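Local atomic coordinates of spindle assembly abnormal protein 6 homolog (Drosophila melanogaster, PDB entry 5AL7), a protein that forms the central scaffold of the centriole, its homodimers assembling into the ninefold cartwheel that sets centriole symmetry. Residues R42-R54 and Q62-M74. The protein carries 1 engineered substitution. Residues are numbered along the deposited sequence; the frame is centred on the assembly and turned at random.
Sequences RSSKRSCLLYAER and QLRLTEKSDQRRM
The antiparallel β-hairpin of strands 44-55 and 60-67, part of the SAS-6 N-terminal head domain, brings Y51 against R64 and T66, and the turn that follows adds Q71. Backbone bonds pair L49 with T66, Y51 with R64 and E53 with Q62, and their side chains share the sheet face turned to helix 161-187. R64, bent at chi3 (-79°), sets NH1 over one face of the Y51 ring near its rim, NH1 3.5 Å from Y51 CG and the planes 25° apart; Y167 makes a cation-pi contact with the same arginine. Its NH2 reaches E53 OE2 at 2.8 Å in a salt bridge whose hydrogen bond is weak. At the far end of the ring, Y51 OH donates to a lone pair of Q71 OE1 (2.8 Å), with ring and amide nearly coplanar. T66 OG1 donates to that same oxygen at 3.0 Å. A leucine in place of Y51 would probably leave Q71 OE1 without one of its two donors and R64 without one of its two aromatic neighbours. On the other face, L50 CD1 meets L65 CD1 and A52 packs on L63, where L108 of helix 97-113 also packs. One face is thus aliphatic, while the other joins hydrogen bonds and a buried charge pair.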
loop_
_atom_site.group_PDB
_atom_site.type_symbol
_atom_site.label_atom_id
_atom_site.label_comp_id
_atom_site.label_asym_id
_atom_site.label_seq_id
_atom_site.Cartn_x
_atom_site.Cartn_y
_atom_site.Cartn_z
ATOM N N ARG A 42 14.257 -17.613 25.802
ATOM C CA ARG A 42 13.489 -18.088 24.639
ATOM C C ARG A 42 12.630 -16.993 23.990
ATOM O O ARG A 42 11.751 -17.278 23.177
ATOM C CB ARG A 42 12.574 -19.244 25.056
ATOM C CG ARG A 42 13.303 -20.480 25.551
ATOM C CD ARG A 42 12.386 -21.359 26.397
ATOM N NE ARG A 42 13.058 -22.584 26.826
ATOM C CZ ARG A 42 12.581 -23.428 27.739
ATOM N NH1 ARG A 42 11.419 -23.184 28.335
ATOM N NH2 ARG A 42 13.270 -24.515 28.064
ATOM N N SER A 43 12.872 -15.752 24.393
ATOM C CA SER A 43 12.114 -14.600 23.943
ATOM C C SER A 43 12.772 -13.860 22.789
ATOM O O SER A 43 13.788 -14.302 22.251
ATOM C CB SER A 43 11.945 -13.626 25.099
ATOM O OG SER A 43 11.172 -14.205 26.126
ATOM N N SER A 44 12.217 -12.703 22.441
ATOM C CA SER A 44 12.872 -11.840 21.454
ATOM C C SER A 44 12.351 -10.411 21.564
ATOM O O SER A 44 11.291 -10.197 22.106
ATOM C CB SER A 44 12.683 -12.401 20.032
ATOM O OG SER A 44 11.322 -12.485 19.648
ATOM N N LYS A 45 13.120 -9.424 21.122
ATOM C CA LYS A 45 12.633 -8.043 21.116
ATOM C C LYS A 45 12.595 -7.532 19.699
ATOM O O LYS A 45 13.629 -7.457 19.054
ATOM C CB LYS A 45 13.504 -7.129 21.972
ATOM C CG LYS A 45 12.783 -6.533 23.152
ATOM C CD LYS A 45 13.673 -5.597 23.936
ATOM C CE LYS A 45 14.004 -6.175 25.302
ATOM N NZ LYS A 45 14.665 -5.171 26.168
ATOM N N ARG A 46 11.402 -7.197 19.211
ATOM C CA ARG A 46 11.209 -6.820 17.804
ATOM C C ARG A 46 10.634 -5.423 17.644
ATOM O O ARG A 46 9.890 -4.961 18.505
ATOM C CB ARG A 46 10.286 -7.822 17.106
ATOM C CG ARG A 46 10.693 -9.265 17.289
ATOM C CD ARG A 46 9.762 -10.204 16.572
ATOM N NE ARG A 46 10.194 -11.583 16.744
ATOM C CZ ARG A 46 9.591 -12.627 16.192
ATOM N NH1 ARG A 46 8.516 -12.445 15.443
ATOM N NH2 ARG A 46 10.052 -13.851 16.403
ATOM N N SER A 47 10.966 -4.758 16.540
ATOM C CA SER A 47 10.353 -3.462 16.224
ATOM C C SER A 47 8.970 -3.633 15.619
ATOM O O SER A 47 8.827 -4.219 14.539
ATOM C CB SER A 47 11.203 -2.643 15.247
ATOM O OG SER A 47 12.237 -1.954 15.910
ATOM N N CYS A 48 7.965 -3.099 16.312
ATOM C CA CYS A 48 6.583 -3.171 15.862
ATOM C C CYS A 48 6.007 -1.786 15.601
ATOM O O CYS A 48 6.614 -0.772 15.923
ATOM C CB CYS A 48 5.720 -3.895 16.894
ATOM S SG CYS A 48 6.168 -5.627 17.181
ATOM N N LEU A 49 4.810 -1.774 15.030
ATOM C CA LEU A 49 4.033 -0.571 14.781
ATOM C C LEU A 49 2.718 -0.718 15.499
ATOM O O LEU A 49 1.984 -1.693 15.264
ATOM C CB LEU A 49 3.774 -0.373 13.287
ATOM C CG LEU A 49 4.950 -0.002 12.393
ATOM C CD1 LEU A 49 4.566 -0.296 10.971
ATOM C CD2 LEU A 49 5.298 1.470 12.570
ATOM N N LEU A 50 2.423 0.231 16.382
ATOM C CA LEU A 50 1.180 0.183 17.126
ATOM C C LEU A 50 0.162 1.193 16.623
ATOM O O LEU A 50 0.477 2.371 16.377
ATOM C CB LEU A 50 1.435 0.388 18.611
ATOM C CG LEU A 50 0.201 -0.000 19.425
ATOM C CD1 LEU A 50 0.651 -0.801 20.623
ATOM C CD2 LEU A 50 -0.585 1.219 19.875
ATOM N N TYR A 51 -1.055 0.677 16.471
ATOM C CA TYR A 51 -2.240 1.400 16.035
ATOM C C TYR A 51 -3.309 1.324 17.113
ATOM O O TYR A 51 -3.823 0.243 17.391
ATOM C CB TYR A 51 -2.819 0.792 14.756
ATOM C CG TYR A 51 -1.873 0.695 13.598
ATOM C CD1 TYR A 51 -1.064 -0.423 13.422
ATOM C CD2 TYR A 51 -1.797 1.714 12.664
ATOM C CE1 TYR A 51 -0.199 -0.513 12.339
ATOM C CE2 TYR A 51 -0.940 1.632 11.582
ATOM C CZ TYR A 51 -0.147 0.522 11.424
ATOM O OH TYR A 51 0.703 0.456 10.347
ATOM N N ALA A 52 -3.686 2.453 17.694
ATOM C CA ALA A 52 -4.690 2.414 18.754
ATOM C C ALA A 52 -5.932 3.221 18.379
ATOM O O ALA A 52 -5.857 4.449 18.229
ATOM C CB ALA A 52 -4.084 2.923 20.069
ATOM N N GLU A 53 -7.076 2.558 18.218
ATOM C CA GLU A 53 -8.271 3.329 17.838
ATOM C C GLU A 53 -9.570 2.823 18.478
ATOM O O GLU A 53 -9.714 1.630 18.763
ATOM C CB GLU A 53 -8.408 3.359 16.307
ATOM C CG GLU A 53 -8.437 1.995 15.619
ATOM C CD GLU A 53 -8.129 2.060 14.115
ATOM O OE1 GLU A 53 -7.341 2.937 13.688
ATOM O OE2 GLU A 53 -8.681 1.232 13.359
ATOM N N ARG A 54 -10.515 3.736 18.687
ATOM C CA ARG A 54 -11.817 3.386 19.274
ATOM C C ARG A 54 -13.007 3.878 18.417
ATOM O O ARG A 54 -12.845 4.647 17.474
ATOM C CB ARG A 54 -11.943 3.953 20.691
ATOM C CG ARG A 54 -12.302 5.426 20.711
ATOM C CD ARG A 54 -12.651 5.949 22.098
ATOM N NE ARG A 54 -13.146 7.322 22.004
ATOM C CZ ARG A 54 -12.401 8.408 22.202
ATOM N NH1 ARG A 54 -11.122 8.288 22.545
ATOM N NH2 ARG A 54 -12.941 9.616 22.076
ATOM N N GLN A 62 -9.844 -1.050 19.849
ATOM C CA GLN A 62 -8.963 -2.006 19.202
ATOM C C GLN A 62 -7.525 -1.515 19.169
ATOM O O GLN A 62 -7.251 -0.340 18.851
ATOM C CB GLN A 62 -9.422 -2.326 17.784
ATOM C CG GLN A 62 -8.847 -3.639 17.287
ATOM C CD GLN A 62 -9.034 -3.835 15.813
ATOM O OE1 GLN A 62 -8.450 -3.109 15.010
ATOM N NE2 GLN A 62 -9.829 -4.825 15.438
ATOM N N LEU A 63 -6.625 -2.420 19.547
ATOM C CA LEU A 63 -5.184 -2.199 19.474
ATOM C C LEU A 63 -4.583 -3.163 18.466
ATOM O O LEU A 63 -4.722 -4.382 18.598
ATOM C CB LEU A 63 -4.504 -2.395 20.831
ATOM C CG LEU A 63 -4.932 -1.558 22.031
ATOM C CD1 LEU A 63 -4.275 -2.078 23.301
ATOM C CD2 LEU A 63 -4.560 -0.122 21.805
ATOM N N ARG A 64 -3.946 -2.619 17.441
ATOM C CA ARG A 64 -3.288 -3.446 16.444
ATOM C C ARG A 64 -1.786 -3.321 16.536
ATOM O O ARG A 64 -1.235 -2.220 16.608
ATOM C CB ARG A 64 -3.767 -3.089 15.035
ATOM C CG ARG A 64 -5.126 -3.679 14.709
ATOM C CD ARG A 64 -5.580 -3.294 13.328
ATOM N NE ARG A 64 -6.113 -1.939 13.326
ATOM C CZ ARG A 64 -5.515 -0.919 12.729
ATOM N NH1 ARG A 64 -4.386 -1.119 12.046
ATOM N NH2 ARG A 64 -6.062 0.287 12.792
ATOM N N LEU A 65 -1.130 -4.471 16.527
ATOM C CA LEU A 65 0.320 -4.532 16.597
ATOM C C LEU A 65 0.872 -5.238 15.363
ATOM O O LEU A 65 0.504 -6.383 15.085
ATOM C CB LEU A 65 0.737 -5.253 17.872
ATOM C CG LEU A 65 2.162 -5.136 18.382
ATOM C CD1 LEU A 65 2.411 -3.747 18.961
ATOM C CD2 LEU A 65 2.352 -6.213 19.418
ATOM N N THR A 66 1.721 -4.559 14.601
ATOM C CA THR A 66 2.279 -5.172 13.391
ATOM C C THR A 66 3.804 -5.252 13.465
ATOM O O THR A 66 4.441 -4.362 14.013
ATOM C CB THR A 66 1.897 -4.388 12.115
ATOM O OG1 THR A 66 2.466 -3.073 12.164
ATOM C CG2 THR A 66 0.396 -4.283 11.970
ATOM N N GLU A 67 4.404 -6.327 12.965
ATOM C CA GLU A 67 5.860 -6.355 12.905
ATOM C C GLU A 67 6.325 -5.463 11.764
ATOM O O GLU A 67 5.933 -5.669 10.623
ATOM C CB GLU A 67 6.369 -7.769 12.729
ATOM C CG GLU A 67 6.207 -8.616 13.953
ATOM C CD GLU A 67 6.909 -9.941 13.829
ATOM O OE1 GLU A 67 8.084 -9.959 13.370
ATOM O OE2 GLU A 67 6.285 -10.960 14.206
ATOM N N LYS A 68 7.183 -4.496 12.067
ATOM C CA LYS A 68 7.598 -3.498 11.085
ATOM C C LYS A 68 8.100 -4.116 9.793
ATOM O O LYS A 68 7.739 -3.674 8.711
ATOM C CB LYS A 68 8.687 -2.609 11.673
ATOM C CG LYS A 68 8.921 -1.309 10.926
ATOM C CD LYS A 68 10.138 -0.596 11.476
ATOM C CE LYS A 68 10.510 0.643 10.686
ATOM N NZ LYS A 68 11.778 1.237 11.229
ATOM N N SER A 69 8.921 -5.152 9.928
ATOM C CA SER A 69 9.550 -5.846 8.806
ATOM C C SER A 69 8.533 -6.548 7.893
ATOM O O SER A 69 8.722 -6.638 6.676
ATOM C CB SER A 69 10.567 -6.851 9.336
ATOM O OG SER A 69 9.919 -7.873 10.063
ATOM N N ASP A 70 7.467 -7.067 8.487
ATOM C CA ASP A 70 6.389 -7.693 7.725
ATOM C C ASP A 70 5.062 -7.400 8.400
ATOM O O ASP A 70 4.677 -8.090 9.349
ATOM C CB ASP A 70 6.589 -9.207 7.597
ATOM C CG ASP A 70 5.705 -9.827 6.518
ATOM O OD1 ASP A 70 4.688 -9.210 6.151
ATOM O OD2 ASP A 70 6.010 -10.939 6.042
ATOM N N GLN A 71 4.350 -6.394 7.889
ATOM C CA GLN A 71 3.114 -5.956 8.527
ATOM C C GLN A 71 1.991 -6.968 8.376
ATOM O O GLN A 71 0.923 -6.782 8.935
ATOM C CB GLN A 71 2.684 -4.595 7.985
ATOM C CG GLN A 71 3.557 -3.447 8.481
ATOM C CD GLN A 71 2.819 -2.109 8.522
ATOM O OE1 GLN A 71 2.123 -1.792 9.498
ATOM N NE2 GLN A 71 2.990 -1.307 7.472
ATOM N N ARG A 72 2.245 -8.047 7.639
ATOM C CA ARG A 72 1.315 -9.169 7.546
ATOM C C ARG A 72 1.259 -9.927 8.865
ATOM O O ARG A 72 0.320 -10.682 9.123
ATOM C CB ARG A 72 1.731 -10.117 6.429
ATOM C CG ARG A 72 1.614 -9.519 5.044
ATOM C CD ARG A 72 1.998 -10.538 4.017
ATOM N NE ARG A 72 3.419 -10.854 4.059
ATOM C CZ ARG A 72 3.964 -11.838 3.361
ATOM N NH1 ARG A 72 3.190 -12.591 2.590
ATOM N NH2 ARG A 72 5.271 -12.076 3.434
ATOM N N ARG A 73 2.320 -9.788 9.661
ATOM C CA ARG A 73 2.383 -10.376 10.999
ATOM C C ARG A 73 1.627 -9.482 11.988
ATOM O O ARG A 73 2.216 -8.598 12.618
ATOM C CB ARG A 73 3.837 -10.584 11.443
ATOM C CG ARG A 73 4.726 -11.296 10.418
ATOM C CD ARG A 73 5.772 -12.169 11.119
ATOM N NE ARG A 73 5.398 -13.586 11.133
ATOM C CZ ARG A 73 5.790 -14.468 12.053
ATOM N NH1 ARG A 73 6.557 -14.091 13.071
ATOM N NH2 ARG A 73 5.393 -15.735 11.967
ATOM N N MET A 74 0.317 -9.697 12.080
ATOM C CA MET A 74 -0.573 -8.830 12.842
ATOM C C MET A 74 -1.216 -9.491 14.050
ATOM O O MET A 74 -1.719 -10.614 13.974
ATOM C CB MET A 74 -1.660 -8.285 11.917
ATOM C CG MET A 74 -2.365 -7.047 12.425
ATOM S SD MET A 74 -3.480 -6.435 11.165
ATOM C CE MET A 74 -2.310 -5.720 10.016
HETATM O O HOH W 1 9.958 -6.823 12.798
#